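Local coordinates for 182aa long hypothetical protein (Pyrococcus horikoshii, PDB 2GAN), which is of unknown function but, as a member of the GNAT family, probably transfers an acetyl group from acetyl-CoA to a substrate not yet identified, at residues L101-I109 against L135-V144; M1-P10 against E68-N76. All blocks are in the same frame, centred on the assembly; numbering follows the deposited sequence.

Interaction 1: L101-I109 against L135-V144; sequences LMNEKVGLI and LRSLGKDPYV
The two strands of a beta-alpha-beta unit, 106-114 and 141-146, pair here in parallel, V106 with D141 to L108 with Y143, their axes 4.6 Å apart at closest. Four backbone bonds define the register: D141 N to K105 O, D141 O from G107 N, Y143 N to G107 O, and I109 N to Y143 O. Two lysines tie the loops together. Bent at chi2 (-70°), K140 brings NZ to E104 O at 2.6 Å. The same NZ meets E104 OE2 at 2.8 Å, a salt bridge from above the carboxylate plane, and E104 OE1 has a second one to R88. K105 NZ reaches G139 O at 2.9 Å; G139 closes the helix in a Schellman motif. On the face of V106 and L108, the Y143 ring takes L101 CD2 at 3.4 Å from CE1, while V106 CG1 approaches its CD2. Beneath the other face, L135 CD1 packs 3.6 Å from I109 CG1. At G107 a CB would clash with K140 CB. On its other side strand 106-114 bonds to 78-85, backbone L108 to V85; helix 123-137 packs V132 on I109 and P142, and beyond Y143 and V144 an antiparallel strand of the second subunit extends the sheet.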
loop_
_atom_site.group_PDB
_atom_site.type_symbol
_atom_site.label_atom_id
_atom_site.label_comp_id
_atom_site.label_asym_id
_atom_site.label_seq_id
_atom_site.Cartn_x
_atom_site.Cartn_y
_atom_site.Cartn_z
ATOM N N LEU A 101 -19.838 -11.356 -11.977
ATOM C CA LEU A 101 -19.081 -12.410 -11.311
ATOM C C LEU A 101 -19.990 -13.423 -10.623
ATOM O O LEU A 101 -19.527 -14.244 -9.830
ATOM C CB LEU A 101 -18.101 -11.837 -10.285
ATOM C CG LEU A 101 -16.898 -11.050 -10.803
ATOM C CD1 LEU A 101 -15.802 -11.114 -9.741
ATOM C CD2 LEU A 101 -16.386 -11.633 -12.109
HETATM N N MSE A 102 -21.284 -13.374 -10.913
HETATM C CA MSE A 102 -22.192 -14.327 -10.293
HETATM C C MSE A 102 -22.480 -15.493 -11.224
HETATM O O MSE A 102 -23.617 -15.698 -11.628
HETATM C CB MSE A 102 -23.501 -13.645 -9.893
HETATM C CG MSE A 102 -23.333 -12.557 -8.853
HETATM SE SE MSE A 102 -25.011 -11.687 -8.467
HETATM C CE MSE A 102 -24.370 -10.234 -7.376
ATOM N N ASN A 103 -21.446 -16.261 -11.560
ATOM C CA ASN A 103 -21.619 -17.412 -12.440
ATOM C C ASN A 103 -20.812 -18.618 -11.948
ATOM O O ASN A 103 -19.919 -18.479 -11.113
ATOM C CB ASN A 103 -21.224 -17.049 -13.871
ATOM C CG ASN A 103 -19.736 -16.928 -14.045
ATOM O OD1 ASN A 103 -19.007 -17.918 -13.973
ATOM N ND2 ASN A 103 -19.271 -15.711 -14.273
ATOM N N GLU A 104 -21.132 -19.793 -12.485
ATOM C CA GLU A 104 -20.507 -21.058 -12.097
ATOM C C GLU A 104 -18.987 -21.155 -12.205
ATOM O O GLU A 104 -18.377 -21.962 -11.510
ATOM C CB GLU A 104 -21.141 -22.205 -12.888
ATOM C CG GLU A 104 -20.876 -23.600 -12.329
ATOM C CD GLU A 104 -21.516 -23.829 -10.966
ATOM O OE1 GLU A 104 -22.682 -23.424 -10.777
ATOM O OE2 GLU A 104 -20.863 -24.433 -10.088
ATOM N N LYS A 105 -18.369 -20.362 -13.073
ATOM C CA LYS A 105 -16.916 -20.425 -13.189
ATOM C C LYS A 105 -16.181 -19.440 -12.283
ATOM O O LYS A 105 -14.967 -19.288 -12.393
ATOM C CB LYS A 105 -16.474 -20.210 -14.638
ATOM C CG LYS A 105 -16.687 -21.437 -15.519
ATOM C CD LYS A 105 -15.730 -21.458 -16.706
ATOM C CE LYS A 105 -14.275 -21.649 -16.268
ATOM N NZ LYS A 105 -13.986 -23.005 -15.721
ATOM N N VAL A 106 -16.903 -18.779 -11.384
ATOM C CA VAL A 106 -16.268 -17.815 -10.485
ATOM C C VAL A 106 -15.808 -18.420 -9.157
ATOM O O VAL A 106 -16.550 -19.139 -8.487
ATOM C CB VAL A 106 -17.202 -16.602 -10.186
ATOM C CG1 VAL A 106 -16.559 -15.685 -9.164
ATOM C CG2 VAL A 106 -17.467 -15.819 -11.465
ATOM N N GLY A 107 -14.565 -18.120 -8.795
ATOM C CA GLY A 107 -13.994 -18.590 -7.548
ATOM C C GLY A 107 -13.376 -17.403 -6.827
ATOM O O GLY A 107 -12.573 -16.670 -7.405
ATOM N N LEU A 108 -13.748 -17.215 -5.564
ATOM C CA LEU A 108 -13.251 -16.096 -4.767
ATOM C C LEU A 108 -12.184 -16.467 -3.741
ATOM O O LEU A 108 -12.321 -17.444 -3.009
ATOM C CB LEU A 108 -14.420 -15.433 -4.031
ATOM C CG LEU A 108 -15.316 -14.408 -4.720
ATOM C CD1 LEU A 108 -15.404 -14.655 -6.198
ATOM C CD2 LEU A 108 -16.684 -14.437 -4.069
ATOM N N ILE A 109 -11.117 -15.675 -3.701
ATOM C CA ILE A 109 -10.048 -15.867 -2.735
ATOM C C ILE A 109 -10.074 -14.635 -1.847
ATOM O O ILE A 109 -10.202 -13.519 -2.341
ATOM C CB ILE A 109 -8.666 -15.960 -3.417
ATOM C CG1 ILE A 109 -8.513 -17.340 -4.077
ATOM C CG2 ILE A 109 -7.551 -15.689 -2.392
ATOM C CD1 ILE A 109 -7.252 -17.510 -4.908
ATOM N N LEU A 135 -8.994 -23.935 -6.322
ATOM C CA LEU A 135 -10.110 -23.421 -7.099
ATOM C C LEU A 135 -10.128 -24.033 -8.495
ATOM O O LEU A 135 -11.170 -24.488 -8.961
ATOM C CB LEU A 135 -10.048 -21.898 -7.189
ATOM C CG LEU A 135 -10.487 -21.177 -5.909
ATOM C CD1 LEU A 135 -10.326 -19.694 -6.112
ATOM C CD2 LEU A 135 -11.945 -21.519 -5.571
ATOM N N ARG A 136 -8.971 -24.054 -9.153
ATOM C CA ARG A 136 -8.873 -24.635 -10.486
ATOM C C ARG A 136 -9.379 -26.076 -10.500
ATOM O O ARG A 136 -10.157 -26.457 -11.367
ATOM C CB ARG A 136 -7.423 -24.582 -10.993
ATOM C CG ARG A 136 -7.047 -23.242 -11.606
ATOM C CD ARG A 136 -5.574 -23.175 -11.976
ATOM N NE ARG A 136 -5.156 -24.246 -12.884
ATOM C CZ ARG A 136 -5.412 -24.283 -14.192
ATOM N NH1 ARG A 136 -6.096 -23.306 -14.777
ATOM N NH2 ARG A 136 -4.973 -25.303 -14.918
ATOM N N SER A 137 -8.956 -26.871 -9.528
ATOM C CA SER A 137 -9.386 -28.261 -9.478
ATOM C C SER A 137 -10.894 -28.351 -9.289
ATOM O O SER A 137 -11.469 -29.428 -9.400
ATOM C CB SER A 137 -8.697 -28.985 -8.327
ATOM O OG SER A 137 -9.242 -28.561 -7.093
ATOM N N LEU A 138 -11.528 -27.221 -8.982
ATOM C CA LEU A 138 -12.974 -27.179 -8.786
ATOM C C LEU A 138 -13.639 -26.590 -10.030
ATOM O O LEU A 138 -14.848 -26.358 -10.045
ATOM C CB LEU A 138 -13.330 -26.326 -7.554
ATOM C CG LEU A 138 -12.843 -26.781 -6.169
ATOM C CD1 LEU A 138 -13.389 -25.846 -5.077
ATOM C CD2 LEU A 138 -13.302 -28.200 -5.905
ATOM N N GLY A 139 -12.837 -26.360 -11.068
ATOM C CA GLY A 139 -13.340 -25.800 -12.308
ATOM C C GLY A 139 -13.690 -24.325 -12.207
ATOM O O GLY A 139 -14.519 -23.828 -12.978
ATOM N N LYS A 140 -13.060 -23.618 -11.266
ATOM C CA LYS A 140 -13.326 -22.187 -11.061
ATOM C C LYS A 140 -12.135 -21.287 -11.377
ATOM O O LYS A 140 -10.992 -21.702 -11.273
ATOM C CB LYS A 140 -13.712 -21.912 -9.598
ATOM C CG LYS A 140 -14.742 -22.846 -8.987
ATOM C CD LYS A 140 -16.129 -22.642 -9.558
ATOM C CE LYS A 140 -17.126 -23.559 -8.856
ATOM N NZ LYS A 140 -18.519 -23.215 -9.200
ATOM N N ASP A 141 -12.413 -20.046 -11.749
ATOM C CA ASP A 141 -11.356 -19.084 -12.003
ATOM C C ASP A 141 -11.224 -18.221 -10.749
ATOM O O ASP A 141 -12.232 -17.805 -10.168
ATOM C CB ASP A 141 -11.699 -18.205 -13.199
ATOM C CG ASP A 141 -11.726 -18.981 -14.485
ATOM O OD1 ASP A 141 -10.769 -19.754 -14.710
ATOM O OD2 ASP A 141 -12.691 -18.816 -15.264
ATOM N N PRO A 142 -9.980 -17.966 -10.303
ATOM C CA PRO A 142 -9.675 -17.156 -9.115
ATOM C C PRO A 142 -9.872 -15.645 -9.284
ATOM O O PRO A 142 -9.350 -15.046 -10.224
ATOM C CB PRO A 142 -8.208 -17.488 -8.830
ATOM C CG PRO A 142 -8.014 -18.835 -9.446
ATOM C CD PRO A 142 -8.790 -18.724 -10.730
ATOM N N TYR A 143 -10.599 -15.038 -8.346
ATOM C CA TYR A 143 -10.856 -13.593 -8.345
ATOM C C TYR A 143 -10.577 -13.044 -6.948
ATOM O O TYR A 143 -10.781 -13.740 -5.954
ATOM C CB TYR A 143 -12.318 -13.298 -8.677
ATOM C CG TYR A 143 -12.706 -13.481 -10.122
ATOM C CD1 TYR A 143 -12.709 -12.401 -10.994
ATOM C CD2 TYR A 143 -13.087 -14.730 -10.612
ATOM C CE1 TYR A 143 -13.085 -12.548 -12.322
ATOM C CE2 TYR A 143 -13.463 -14.892 -11.943
ATOM C CZ TYR A 143 -13.460 -13.792 -12.791
ATOM O OH TYR A 143 -13.843 -13.925 -14.102
ATOM N N VAL A 144 -10.115 -11.797 -6.870
ATOM C CA VAL A 144 -9.841 -11.158 -5.580
ATOM C C VAL A 144 -10.282 -9.707 -5.629
ATOM O O VAL A 144 -10.490 -9.155 -6.709
ATOM C CB VAL A 144 -8.334 -11.166 -5.215
ATOM C CG1 VAL A 144 -7.872 -12.567 -4.903
ATOM C CG2 VAL A 144 -7.520 -10.559 -6.348
#

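Interaction 2: M1-P10 against E68-N76; sequences MEGVKKIKNP and ELYTYQKDN. With SO4 (sulfate ion), chain E.
Y72 CG stands anti to the backbone N (chi1 -171°), which lays its ring beneath G3, while E2 holds CG between its backbone N and carbonyl carbon (chi1 61°), bringing the carboxylate end to the phenol. G3 CA sits 4.2 Å from the centroid of the Y72 ring and 25° off its normal, a CH-pi contact over the face; G3 N lies above the same ring, offset toward the rim. E2 CD approaches Y72 OH to 3.2 Å, but the angle at E2 OE1 is too poor for a hydrogen bond.

These residues belong to an antiparallel pair of the mixed sheet, whose edge within this chain is strand 2-6, consistent with the GNAT fold. G3 with Q73 and K5 with T71 are hydrogen-bonded pairs, each closed by two backbone bonds, and I7 N continues the series to L69 O at 3.0 Å.

K6 drapes its methylenes obliquely along the Y70 ring, with CG 3.6 Å from Y70 CE1. Y70 OH donates to E68 OE2 at 2.7 Å, while E68 OE1 is held by R134 and Y86. The Y70 ring also meets F130 edge-to-face. A leucine at Y70 would probably leave E68 OE2 without this donor and lose both the edge-to-face contact with F130 and the ring the K6 chain lies on. On the opposite face, bearing K5 and T71, I7 CG1 meets T71 CG2, and P10 CG rests 3.7 Å from L69 CB; L62 of helix 47-65 touches both P10 and L69.

At the chain start, the M1 amino group makes a salt bridge with D75 OD2 (2.8 Å), met on the syn side. One water joins M1 N, K74 NZ and a sulfate, probably from the crystallisation liquor, to which K74 NZ also makes a weak bond.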
loop_
_atom_site.group_PDB
_atom_site.type_symbol
_atom_site.label_atom_id
_atom_site.label_comp_id
_atom_site.label_asym_id
_atom_site.label_seq_id
_atom_site.Cartn_x
_atom_site.Cartn_y
_atom_site.Cartn_z
HETATM N N MSE A 1 7.788 -28.468 12.935
HETATM C CA MSE A 1 6.799 -28.935 11.921
HETATM C C MSE A 1 5.934 -27.781 11.431
HETATM O O MSE A 1 5.537 -26.911 12.205
HETATM C CB MSE A 1 5.899 -30.022 12.511
HETATM C CG MSE A 1 6.573 -31.367 12.705
HETATM SE SE MSE A 1 5.374 -32.662 13.497
HETATM C CE MSE A 1 4.034 -32.724 12.102
ATOM N N GLU A 2 5.637 -27.786 10.139
ATOM C CA GLU A 2 4.827 -26.730 9.552
ATOM C C GLU A 2 4.177 -27.224 8.267
ATOM O O GLU A 2 4.442 -28.342 7.821
ATOM C CB GLU A 2 5.706 -25.508 9.268
ATOM C CG GLU A 2 6.846 -25.768 8.290
ATOM C CD GLU A 2 7.795 -24.592 8.179
ATOM O OE1 GLU A 2 8.648 -24.583 7.267
ATOM O OE2 GLU A 2 7.698 -23.673 9.013
ATOM N N GLY A 3 3.329 -26.389 7.676
ATOM C CA GLY A 3 2.662 -26.762 6.444
ATOM C C GLY A 3 1.241 -26.238 6.358
ATOM O O GLY A 3 0.716 -25.667 7.321
ATOM N N VAL A 4 0.621 -26.434 5.197
ATOM C CA VAL A 4 -0.748 -26.000 4.958
ATOM C C VAL A 4 -1.703 -26.952 5.655
ATOM O O VAL A 4 -1.518 -28.162 5.622
ATOM C CB VAL A 4 -1.065 -25.997 3.456
ATOM C CG1 VAL A 4 -2.519 -25.612 3.223
ATOM C CG2 VAL A 4 -0.140 -25.026 2.740
ATOM N N LYS A 5 -2.723 -26.417 6.300
ATOM C CA LYS A 5 -3.656 -27.293 6.972
ATOM C C LYS A 5 -5.065 -26.758 6.814
ATOM O O LYS A 5 -5.330 -25.579 7.059
ATOM C CB LYS A 5 -3.286 -27.425 8.446
ATOM C CG LYS A 5 -4.149 -28.399 9.221
ATOM C CD LYS A 5 -3.533 -28.692 10.577
ATOM C CE LYS A 5 -4.409 -29.630 11.392
ATOM N NZ LYS A 5 -5.712 -29.001 11.754
ATOM N N LYS A 6 -5.966 -27.634 6.387
ATOM C CA LYS A 6 -7.353 -27.252 6.182
ATOM C C LYS A 6 -8.064 -27.236 7.528
ATOM O O LYS A 6 -7.775 -28.058 8.391
ATOM C CB LYS A 6 -8.033 -28.256 5.248
ATOM C CG LYS A 6 -9.426 -27.845 4.776
ATOM C CD LYS A 6 -9.943 -28.831 3.746
ATOM C CE LYS A 6 -11.233 -28.360 3.081
ATOM N NZ LYS A 6 -12.394 -28.293 4.016
ATOM N N ILE A 7 -8.971 -26.287 7.716
ATOM C CA ILE A 7 -9.723 -26.231 8.962
ATOM C C ILE A 7 -11.115 -26.814 8.707
ATOM O O ILE A 7 -11.922 -26.228 7.985
ATOM C CB ILE A 7 -9.887 -24.795 9.492
ATOM C CG1 ILE A 7 -8.526 -24.083 9.584
ATOM C CG2 ILE A 7 -10.552 -24.843 10.862
ATOM C CD1 ILE A 7 -7.510 -24.743 10.521
ATOM N N LYS A 8 -11.386 -27.972 9.298
ATOM C CA LYS A 8 -12.675 -28.646 9.134
ATOM C C LYS A 8 -13.853 -27.737 9.483
ATOM O O LYS A 8 -14.805 -27.621 8.717
ATOM C CB LYS A 8 -12.719 -29.908 10.006
ATOM C CG LYS A 8 -13.954 -30.784 9.791
ATOM C CD LYS A 8 -13.871 -32.090 10.576
ATOM C CE LYS A 8 -15.117 -32.946 10.355
ATOM N NZ LYS A 8 -15.121 -34.191 11.190
ATOM N N ASN A 9 -13.787 -27.091 10.638
ATOM C CA ASN A 9 -14.860 -26.206 11.068
ATOM C C ASN A 9 -14.290 -24.828 11.388
ATOM O O ASN A 9 -14.011 -24.501 12.541
ATOM C CB ASN A 9 -15.570 -26.825 12.277
ATOM C CG ASN A 9 -16.313 -28.114 11.914
ATOM O OD1 ASN A 9 -17.369 -28.073 11.275
ATOM N ND2 ASN A 9 -15.751 -29.261 12.301
ATOM N N PRO A 10 -14.122 -23.993 10.349
ATOM C CA PRO A 10 -13.577 -22.641 10.466
ATOM C C PRO A 10 -13.961 -21.870 11.724
ATOM O O PRO A 10 -13.151 -21.108 12.251
ATOM C CB PRO A 10 -14.065 -21.968 9.188
ATOM C CG PRO A 10 -14.012 -23.110 8.196
ATOM C CD PRO A 10 -14.658 -24.218 8.992
ATOM N N GLU A 68 -14.253 -22.869 2.269
ATOM C CA GLU A 68 -13.053 -23.597 2.658
ATOM C C GLU A 68 -12.056 -22.612 3.249
ATOM O O GLU A 68 -11.798 -21.555 2.668
ATOM C CB GLU A 68 -12.427 -24.305 1.457
ATOM C CG GLU A 68 -13.326 -25.347 0.840
ATOM C CD GLU A 68 -12.640 -26.162 -0.249
ATOM O OE1 GLU A 68 -13.308 -27.043 -0.820
ATOM O OE2 GLU A 68 -11.448 -25.931 -0.537
ATOM N N LEU A 69 -11.520 -22.947 4.419
ATOM C CA LEU A 69 -10.539 -22.104 5.093
ATOM C C LEU A 69 -9.228 -22.869 5.229
ATOM O O LEU A 69 -9.195 -23.978 5.753
ATOM C CB LEU A 69 -11.026 -21.702 6.490
ATOM C CG LEU A 69 -9.961 -21.009 7.361
ATOM C CD1 LEU A 69 -9.529 -19.712 6.681
ATOM C CD2 LEU A 69 -10.506 -20.721 8.754
ATOM N N TYR A 70 -8.148 -22.264 4.763
ATOM C CA TYR A 70 -6.849 -22.893 4.842
ATOM C C TYR A 70 -5.932 -22.030 5.682
ATOM O O TYR A 70 -6.070 -20.810 5.716
ATOM C CB TYR A 70 -6.282 -23.094 3.435
ATOM C CG TYR A 70 -7.036 -24.133 2.639
ATOM C CD1 TYR A 70 -6.790 -25.492 2.820
ATOM C CD2 TYR A 70 -8.010 -23.759 1.713
ATOM C CE1 TYR A 70 -7.495 -26.460 2.096
ATOM C CE2 TYR A 70 -8.717 -24.716 0.986
ATOM C CZ TYR A 70 -8.456 -26.066 1.182
ATOM O OH TYR A 70 -9.157 -27.007 0.454
ATOM N N THR A 71 -5.015 -22.666 6.398
ATOM C CA THR A 71 -4.091 -21.918 7.229
ATOM C C THR A 71 -2.728 -22.534 7.112
ATOM O O THR A 71 -2.592 -23.711 6.785
ATOM C CB THR A 71 -4.452 -21.991 8.727
ATOM O OG1 THR A 71 -4.313 -23.347 9.171
ATOM C CG2 THR A 71 -5.867 -21.512 8.975
ATOM N N TYR A 72 -1.710 -21.732 7.373
ATOM C CA TYR A 72 -0.365 -22.260 7.367
ATOM C C TYR A 72 -0.069 -22.319 8.850
ATOM O O TYR A 72 -0.195 -21.320 9.559
ATOM C CB TYR A 72 0.611 -21.330 6.648
ATOM C CG TYR A 72 1.973 -21.965 6.431
ATOM C CD1 TYR A 72 2.952 -21.923 7.422
ATOM C CD2 TYR A 72 2.270 -22.636 5.241
ATOM C CE1 TYR A 72 4.195 -22.528 7.236
ATOM C CE2 TYR A 72 3.506 -23.250 5.041
ATOM C CZ TYR A 72 4.464 -23.192 6.043
ATOM O OH TYR A 72 5.682 -23.804 5.851
ATOM N N GLN A 73 0.271 -23.504 9.332
ATOM C CA GLN A 73 0.567 -23.665 10.740
ATOM C C GLN A 73 1.985 -24.153 10.954
ATOM O O GLN A 73 2.546 -24.892 10.137
ATOM C CB GLN A 73 -0.414 -24.650 11.386
ATOM C CG GLN A 73 -1.879 -24.220 11.313
ATOM C CD GLN A 73 -2.810 -25.118 12.121
ATOM O OE1 GLN A 73 -4.039 -25.040 11.989
ATOM N NE2 GLN A 73 -2.230 -25.970 12.966
ATOM N N LYS A 74 2.561 -23.711 12.062
ATOM C CA LYS A 74 3.899 -24.103 12.455
ATOM C C LYS A 74 3.722 -24.599 13.879
ATOM O O LYS A 74 3.358 -23.827 14.767
ATOM C CB LYS A 74 4.846 -22.906 12.448
ATOM C CG LYS A 74 6.315 -23.284 12.590
ATOM C CD LYS A 74 7.199 -22.042 12.599
ATOM C CE LYS A 74 8.633 -22.352 12.170
ATOM N NZ LYS A 74 9.274 -23.421 12.989
ATOM N N ASP A 75 3.946 -25.888 14.092
ATOM C CA ASP A 75 3.804 -26.448 15.423
ATOM C C ASP A 75 2.430 -26.112 16.011
ATOM O O ASP A 75 2.337 -25.601 17.124
ATOM C CB ASP A 75 4.927 -25.910 16.323
ATOM C CG ASP A 75 6.308 -26.386 15.877
ATOM O OD1 ASP A 75 7.314 -25.755 16.260
ATOM O OD2 ASP A 75 6.386 -27.399 15.151
ATOM N N ASN A 76 1.374 -26.392 15.246
ATOM C CA ASN A 76 -0.017 -26.167 15.670
ATOM C C ASN A 76 -0.376 -24.709 15.936
ATOM O O ASN A 76 -1.261 -24.420 16.746
ATOM C CB ASN A 76 -0.318 -26.977 16.933
ATOM C CG ASN A 76 -0.079 -28.457 16.746
ATOM O OD1 ASN A 76 0.013 -29.207 17.708
ATOM N ND2 ASN A 76 0.013 -28.885 15.502
HETATM S S SO4 E . 12.598 -24.647 13.606
HETATM O O1 SO4 E . 13.222 -23.358 13.249
HETATM O O2 SO4 E . 12.088 -25.304 12.389
HETATM O O3 SO4 E . 11.489 -24.409 14.544
HETATM O O4 SO4 E . 13.604 -25.516 14.250
HETATM O O HOH W 1 9.178 -26.066 11.447
HETATM O O HOH W 2 -5.825 -26.092 13.504
HETATM O O HOH W 3 -12.765 -25.444 5.739
#

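Both contacts belong to one mixed sheet, at its two ends within the chain: interaction 2 pairs the outermost strand 2-6 with 68-74, and interaction 1 pairs 106-114 with the outermost strand 141-146. Strand 78-85 lies between them, bonding to Y72 on one side and to L108 through V85 on the other. Their centres are 22 Å apart and their nearest atoms about 4 Å, without touching. Helix 123-137 spans both: its C-terminal end carries L135 of interaction 1, while T126, F130 and R134 pack against the strands of interaction 2. The sulfate lies at the K74 end of interaction 2, and the geometry assigns no residue of either contact to an active site.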